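Local coordinates for chromosome replication initiation inhibitor protein (Agrobacterium tumefaciens, PDB 3FD3) that is probably a LysR-family, DNA-binding transcriptional regulator, present here as its C-terminal effector-binding domain without the DNA-binding helix-turn-helix part, at residues R86-A89 / A95-A98; P101-N106 / V138-A143; S114-A119 / M145-N150. One frame throughout, in Å; residues are numbered along the deposited sequence.

Contact 1: residues R86-A89 / A95-A98; sequences RHFA and AALA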
# COMPACT_ATOMS: atom_id res chain seq x y z
N ARG A 86 -25.03 11.65 -3.03
CA ARG A 86 -25.86 10.54 -2.58
C ARG A 86 -26.05 10.56 -1.06
O ARG A 86 -27.12 10.24 -0.57
CB ARG A 86 -25.22 9.23 -2.99
CG ARG A 86 -25.32 8.95 -4.49
CD ARG A 86 -24.53 7.74 -4.83
NE ARG A 86 -25.12 6.54 -4.26
CZ ARG A 86 -24.44 5.50 -3.78
NH1 ARG A 86 -23.10 5.55 -3.67
NH2 ARG A 86 -25.11 4.45 -3.29
N HIS A 87 -25.02 10.97 -0.33
CA HIS A 87 -24.98 10.80 1.12
C HIS A 87 -25.04 12.06 1.95
O HIS A 87 -25.41 12.01 3.13
CB HIS A 87 -23.72 10.04 1.51
CG HIS A 87 -23.66 8.67 0.94
ND1 HIS A 87 -22.82 8.33 -0.09
CD2 HIS A 87 -24.35 7.54 1.26
CE1 HIS A 87 -22.99 7.05 -0.38
NE2 HIS A 87 -23.90 6.55 0.43
N PHE A 88 -24.70 13.19 1.33
CA PHE A 88 -24.70 14.47 2.00
C PHE A 88 -25.48 15.49 1.17
O PHE A 88 -25.04 16.63 1.03
CB PHE A 88 -23.25 14.93 2.25
CG PHE A 88 -22.45 14.01 3.14
CD1 PHE A 88 -22.89 13.70 4.44
CD2 PHE A 88 -21.24 13.45 2.70
CE1 PHE A 88 -22.16 12.85 5.27
CE2 PHE A 88 -20.51 12.60 3.50
CZ PHE A 88 -20.96 12.29 4.80
N ALA A 89 -26.61 15.07 0.61
CA ALA A 89 -27.43 15.92 -0.25
C ALA A 89 -27.87 17.18 0.50
O ALA A 89 -27.83 18.26 -0.08
CB ALA A 89 -28.64 15.17 -0.81
N ALA A 95 -26.69 13.41 11.46
CA ALA A 95 -27.62 12.41 10.97
C ALA A 95 -27.06 11.75 9.72
O ALA A 95 -27.09 10.50 9.59
CB ALA A 95 -29.01 13.04 10.68
N ALA A 96 -26.54 12.57 8.81
CA ALA A 96 -25.96 12.04 7.56
C ALA A 96 -24.73 11.18 7.81
O ALA A 96 -24.54 10.14 7.18
CB ALA A 96 -25.64 13.19 6.61
N LEU A 97 -23.88 11.60 8.74
CA LEU A 97 -22.65 10.85 9.06
C LEU A 97 -22.95 9.51 9.72
O LEU A 97 -22.15 8.58 9.65
CB LEU A 97 -21.72 11.67 9.93
CG LEU A 97 -20.94 12.76 9.20
CD1 LEU A 97 -20.43 13.79 10.24
CD2 LEU A 97 -19.80 12.15 8.34
N ALA A 98 -24.12 9.40 10.34
CA ALA A 98 -24.51 8.13 10.94
C ALA A 98 -24.91 7.11 9.90
O ALA A 98 -25.06 5.93 10.23
CB ALA A 98 -25.68 8.35 11.95
O HOH W 1 -25.80 9.79 4.67
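This is a small apolar contact with a water bridge, at the periphery of the second lobe of the LysR effector-binding domain, where the end of helix 81-87 meets helix 94-97 after a short connection. Only 145 Å² is buried in total, and the nearest CA atoms, Phe88 CA and Ala96 CA, are 6.2 Å apart. Phe88, the first residue to leave the helical conformation, holds its CG beside the backbone N and anti to the carbonyl carbon (chi1 -62°), and the end of the ring reaches Ala96 and Leu97. Ala96 CB meets the ring at its edge, near its plane, 3.5 Å from Phe88 CD1. One residue further on, Leu97 CD2 approaches obliquely, 3.7 Å from Phe88 CZ. On the polar side, His87 O also touches Ala96 CB at 3.7 Å, a plain van der Waals contact. A single water donates one hydrogen bond to His87 O (2.7 Å) and another to Ala96 O (2.8 Å). The imidazole is turned elsewhere, its ND1 bonded to Phe83 O. Two carbonyl oxygens have no proton to offer each other, so the pair relies on that doubly donating water beside the hydrocarbon contact of ring and methyls.

Contact 2: residues P101-N106 / V138-A143; sequences PGLTFN and VKASLA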
# COMPACT_ATOMS: atom_id res chain seq x y z
N PRO A 101 -21.25 5.70 4.23
CA PRO A 101 -20.12 4.78 4.44
C PRO A 101 -18.79 5.51 4.57
O PRO A 101 -18.34 6.19 3.64
CB PRO A 101 -20.11 3.92 3.16
CG PRO A 101 -21.48 3.99 2.67
CD PRO A 101 -21.98 5.37 2.99
N GLY A 102 -18.14 5.35 5.72
CA GLY A 102 -16.80 5.84 5.90
C GLY A 102 -15.77 4.84 5.41
O GLY A 102 -16.09 3.68 5.05
N LEU A 103 -14.52 5.29 5.46
CA LEU A 103 -13.36 4.44 5.30
C LEU A 103 -12.53 4.52 6.59
O LEU A 103 -12.25 5.62 7.08
CB LEU A 103 -12.50 4.90 4.12
CG LEU A 103 -13.20 5.02 2.79
CD1 LEU A 103 -12.34 5.77 1.76
CD2 LEU A 103 -13.60 3.61 2.26
N THR A 104 -12.14 3.36 7.11
CA THR A 104 -11.32 3.28 8.33
C THR A 104 -10.17 2.30 8.06
O THR A 104 -10.37 1.23 7.51
CB THR A 104 -12.16 2.86 9.56
OG1 THR A 104 -13.34 3.70 9.66
CG2 THR A 104 -11.33 2.99 10.87
N PHE A 105 -8.96 2.68 8.44
CA PHE A 105 -7.77 1.92 8.04
C PHE A 105 -7.74 0.60 8.83
O PHE A 105 -7.61 -0.48 8.25
CB PHE A 105 -6.53 2.79 8.28
CG PHE A 105 -5.27 2.27 7.67
CD1 PHE A 105 -4.60 1.20 8.23
CD2 PHE A 105 -4.71 2.88 6.56
CE1 PHE A 105 -3.41 0.72 7.68
CE2 PHE A 105 -3.52 2.41 6.01
CZ PHE A 105 -2.89 1.35 6.55
N ASN A 106 -7.90 0.68 10.14
CA ASN A 106 -7.97 -0.48 11.00
C ASN A 106 -8.55 -0.03 12.35
O ASN A 106 -9.00 1.10 12.47
CB ASN A 106 -6.60 -1.17 11.15
CG ASN A 106 -5.55 -0.29 11.78
OD1 ASN A 106 -5.87 0.64 12.54
ND2 ASN A 106 -4.28 -0.60 11.52
N VAL A 138 -7.27 6.20 -1.13
CA VAL A 138 -7.44 7.19 -2.18
C VAL A 138 -8.30 6.60 -3.29
O VAL A 138 -9.24 7.23 -3.76
CB VAL A 138 -6.13 7.68 -2.74
CG1 VAL A 138 -6.38 8.64 -3.94
CG2 VAL A 138 -5.34 8.39 -1.61
N LYS A 139 -7.98 5.39 -3.71
CA LYS A 139 -8.78 4.76 -4.78
C LYS A 139 -10.25 4.61 -4.40
O LYS A 139 -11.14 4.86 -5.22
CB LYS A 139 -8.22 3.38 -5.13
CG LYS A 139 -6.94 3.37 -5.86
CD LYS A 139 -6.68 1.97 -6.47
CE LYS A 139 -5.30 1.86 -7.08
NZ LYS A 139 -4.25 2.39 -6.14
N ALA A 140 -10.51 4.21 -3.16
CA ALA A 140 -11.88 4.02 -2.69
C ALA A 140 -12.61 5.35 -2.63
O ALA A 140 -13.80 5.43 -2.93
CB ALA A 140 -11.85 3.40 -1.31
N SER A 141 -11.90 6.40 -2.24
CA SER A 141 -12.48 7.76 -2.20
C SER A 141 -12.85 8.22 -3.60
O SER A 141 -13.98 8.69 -3.83
CB SER A 141 -11.50 8.75 -1.58
OG SER A 141 -11.12 8.35 -0.28
N LEU A 142 -11.93 8.03 -4.55
CA LEU A 142 -12.16 8.40 -5.94
C LEU A 142 -13.31 7.60 -6.58
O LEU A 142 -14.05 8.13 -7.40
CB LEU A 142 -10.89 8.17 -6.77
CG LEU A 142 -9.77 9.17 -6.58
CD1 LEU A 142 -8.47 8.57 -7.16
CD2 LEU A 142 -10.15 10.53 -7.28
N ALA A 143 -13.43 6.33 -6.19
CA ALA A 143 -14.42 5.42 -6.75
C ALA A 143 -15.80 5.63 -6.16
O ALA A 143 -16.75 4.92 -6.54
CB ALA A 143 -13.98 3.98 -6.54
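Leu103 lays both of its methyls against helix 134-142, CD1 at 3.9 Å and CD2 at 4.0 Å from Ala140 CB, so that the small alanine side chain fits against the fork of the leucine. Both side chains leave their backbones toward the other segment, and the backbones stay well apart, with Leu103 CA and Ala140 CA 8.1 Å from each other. The chain of Leu103 is extended in its second torsion (chi2 168°), which places CD1 anti to CA and carries it to 3.5 Å from Ser141 OG. All three residues that meet here are buried, although the overlap itself amounts to just 107 Å². No hydrogen bond crosses between the segments; the methyl simply packs on an oxygen whose polar needs are met elsewhere. Ser141 OG sits beside its own backbone N (chi1 -57°), from where it bonds Phe137 O one turn back in the helix, and it is also hydrogen-bonded to Asn150 ND2.

Strand 102-104 runs parallel to strand 128-130, the two being joined through helix 111-120 in a beta-alpha-beta crossover, and the chain then continues into helix 134-142. This alternation belongs to the three-layer alpha/beta lobe of the type II periplasmic-binding-protein fold that LysR effector domains share. Gly102 and Thr104 make backbone hydrogen bonds to His129. Leu103 faces helix 134-142, where Phe137 also touches it, while the neighbouring Thr104 uses OG1 on the other side of the strand to bond Tyr126 OH and Thr128 OG1.

Contact 3: residues S114-A119 / M145-N150; sequences SWIRTA and MGWGLN. With CA (calcium ion), chain B.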
# COMPACT_ATOMS: atom_id res chain seq x y z
N SER A 114 -11.77 11.65 14.92
CA SER A 114 -11.19 12.92 15.33
C SER A 114 -11.70 14.07 14.44
O SER A 114 -12.09 15.12 14.94
CB SER A 114 -9.67 12.85 15.26
OG SER A 114 -9.16 14.07 15.74
N TRP A 115 -11.69 13.85 13.13
CA TRP A 115 -12.19 14.84 12.18
C TRP A 115 -13.65 15.20 12.46
O TRP A 115 -14.00 16.37 12.53
CB TRP A 115 -12.02 14.37 10.72
CG TRP A 115 -12.55 15.37 9.76
CD1 TRP A 115 -11.89 16.48 9.29
CD2 TRP A 115 -13.85 15.42 9.22
NE1 TRP A 115 -12.71 17.20 8.47
CE2 TRP A 115 -13.93 16.57 8.41
CE3 TRP A 115 -14.99 14.60 9.34
CZ2 TRP A 115 -15.08 16.93 7.71
CZ3 TRP A 115 -16.13 14.96 8.65
CH2 TRP A 115 -16.17 16.12 7.86
N ILE A 116 -14.49 14.19 12.67
CA ILE A 116 -15.90 14.45 13.01
C ILE A 116 -16.04 15.30 14.27
O ILE A 116 -16.79 16.29 14.29
CB ILE A 116 -16.68 13.15 13.21
CG1 ILE A 116 -16.79 12.38 11.88
CG2 ILE A 116 -18.08 13.47 13.76
CD1 ILE A 116 -17.23 10.92 12.03
N ARG A 117 -15.33 14.90 15.32
CA ARG A 117 -15.34 15.56 16.62
C ARG A 117 -15.03 17.05 16.43
O ARG A 117 -15.75 17.92 16.95
CB ARG A 117 -14.29 14.87 17.50
CG ARG A 117 -14.22 15.29 18.93
CD ARG A 117 -13.64 14.17 19.81
NE ARG A 117 -12.38 13.60 19.34
CZ ARG A 117 -12.20 12.31 19.04
NH1 ARG A 117 -13.19 11.44 19.14
NH2 ARG A 117 -11.01 11.90 18.63
N THR A 118 -13.98 17.32 15.66
CA THR A 118 -13.53 18.68 15.36
C THR A 118 -14.45 19.48 14.45
O THR A 118 -14.68 20.67 14.68
CB THR A 118 -12.15 18.66 14.71
OG1 THR A 118 -11.21 18.18 15.68
CG2 THR A 118 -11.75 20.09 14.28
N ALA A 119 -14.94 18.84 13.40
CA ALA A 119 -15.74 19.50 12.37
C ALA A 119 -17.15 19.80 12.85
O ALA A 119 -17.68 20.86 12.56
CB ALA A 119 -15.78 18.64 11.08
N MSE A 145 -16.76 5.08 -3.04
CA MSE A 145 -17.06 3.98 -2.13
C MSE A 145 -17.27 4.45 -0.68
O MSE A 145 -18.05 3.89 0.06
CB MSE A 145 -15.89 3.00 -2.25
CG MSE A 145 -16.13 1.77 -1.72
SE MSE A 145 -14.65 0.54 -2.15
CE MSE A 145 -14.98 -0.37 -0.63
N GLY A 146 -16.55 5.50 -0.29
CA GLY A 146 -16.64 6.02 1.06
C GLY A 146 -15.93 7.34 1.14
O GLY A 146 -15.34 7.80 0.15
N TRP A 147 -16.06 7.97 2.30
CA TRP A 147 -15.28 9.16 2.65
C TRP A 147 -14.23 8.80 3.69
O TRP A 147 -14.41 7.89 4.47
CB TRP A 147 -16.17 10.28 3.16
CG TRP A 147 -16.72 10.01 4.57
CD1 TRP A 147 -17.86 9.34 4.89
CD2 TRP A 147 -16.13 10.41 5.80
NE1 TRP A 147 -18.01 9.29 6.24
CE2 TRP A 147 -16.96 9.93 6.83
CE3 TRP A 147 -14.96 11.11 6.14
CZ2 TRP A 147 -16.67 10.16 8.18
CZ3 TRP A 147 -14.67 11.31 7.47
CH2 TRP A 147 -15.52 10.84 8.48
N GLY A 148 -13.11 9.52 3.69
CA GLY A 148 -12.08 9.27 4.67
C GLY A 148 -11.01 10.33 4.65
O GLY A 148 -11.01 11.21 3.79
N LEU A 149 -10.10 10.23 5.62
CA LEU A 149 -8.99 11.17 5.73
C LEU A 149 -7.82 10.68 4.90
O LEU A 149 -7.34 9.55 5.07
CB LEU A 149 -8.59 11.36 7.19
CG LEU A 149 -9.42 12.34 8.03
CD1 LEU A 149 -9.14 13.78 7.63
CD2 LEU A 149 -10.94 12.07 7.89
N ASN A 150 -7.37 11.51 3.96
CA ASN A 150 -6.27 11.18 3.09
C ASN A 150 -5.18 12.25 3.20
O ASN A 150 -5.49 13.45 3.26
CB ASN A 150 -6.75 11.13 1.64
CG ASN A 150 -7.67 9.99 1.39
OD1 ASN A 150 -7.26 8.84 1.46
ND2 ASN A 150 -8.95 10.29 1.08
CA CA B . -6.31 7.65 6.15
O HOH W 2 -4.57 7.28 4.52
O HOH W 3 -7.67 7.48 7.98
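Trp115 reaches from helix 111-120 onto Leu149 and Trp147. Its CB starts the contact, 3.8 Å from Leu149 CD2, and CG follows at 4.1 Å from the same methyl. With CG anti to the backbone N (chi1 179°), the indole is carried off the helix toward the other segment. On the pyrrole side, CD1 comes within 4.2 Å of Leu149 CD1, while NE1 takes Thr171 OG1 as its hydrogen-bond partner. The far ring extends in the other direction: Trp115 CE3 lies 3.8 Å from Trp147 CZ3, and Trp115 CZ3 is 4.1 Å from that same atom. The two six-membered rings have centroids 5.4 Å apart and planes inclined at 54°, so they meet obliquely. One indole face of Trp115 is covered toward its rim by Ala119 CB, a turn later in the helix.

The helix packs here on the face of the lobe's central strands opposite to that covered by helix 134-142, as in an alpha/beta/alpha sandwich. Ile116 adds to the grip: Ile116 CD1 lies at the edge of the Trp147 ring, near its plane, 3.9 Å from Trp147 CH2. Trp147 CG stands between its backbone N and carbonyl carbon (chi1 73°), and the ring meets both helix residues at once. Leu149 works in two directions, its side chain against Trp115 and its carbonyl O bound to a calcium ion at 2.4 Å. Two waters and one further atom from elsewhere in the structure also bind the ion.

How the contacts relate
Trp147 ties the three contacts together in one lobe. Contact 1 reaches contact 3 through Leu97 CD2, 3.7 Å from Trp147 CZ2, and contact 2 through His87 NE2, 3.4 Å from Pro101 CD. Contacts 2 and 3 have centres about 10 Å apart and alternate along the chain; Leu103 N lies 2.8 Å from Trp147 O and Ala140 O 3.0 Å from Met145 N, both probable hydrogen bonds. The first joins strand 102-104 to segment 145-150, the second ties the end of helix 134-142 to the start of that segment. The calcium ion belongs to contact 3 but is also about 7 Å from the side chain of Leu103, whereas the side chain of Leu97 in contact 1 is about 9 Å from that of Leu149.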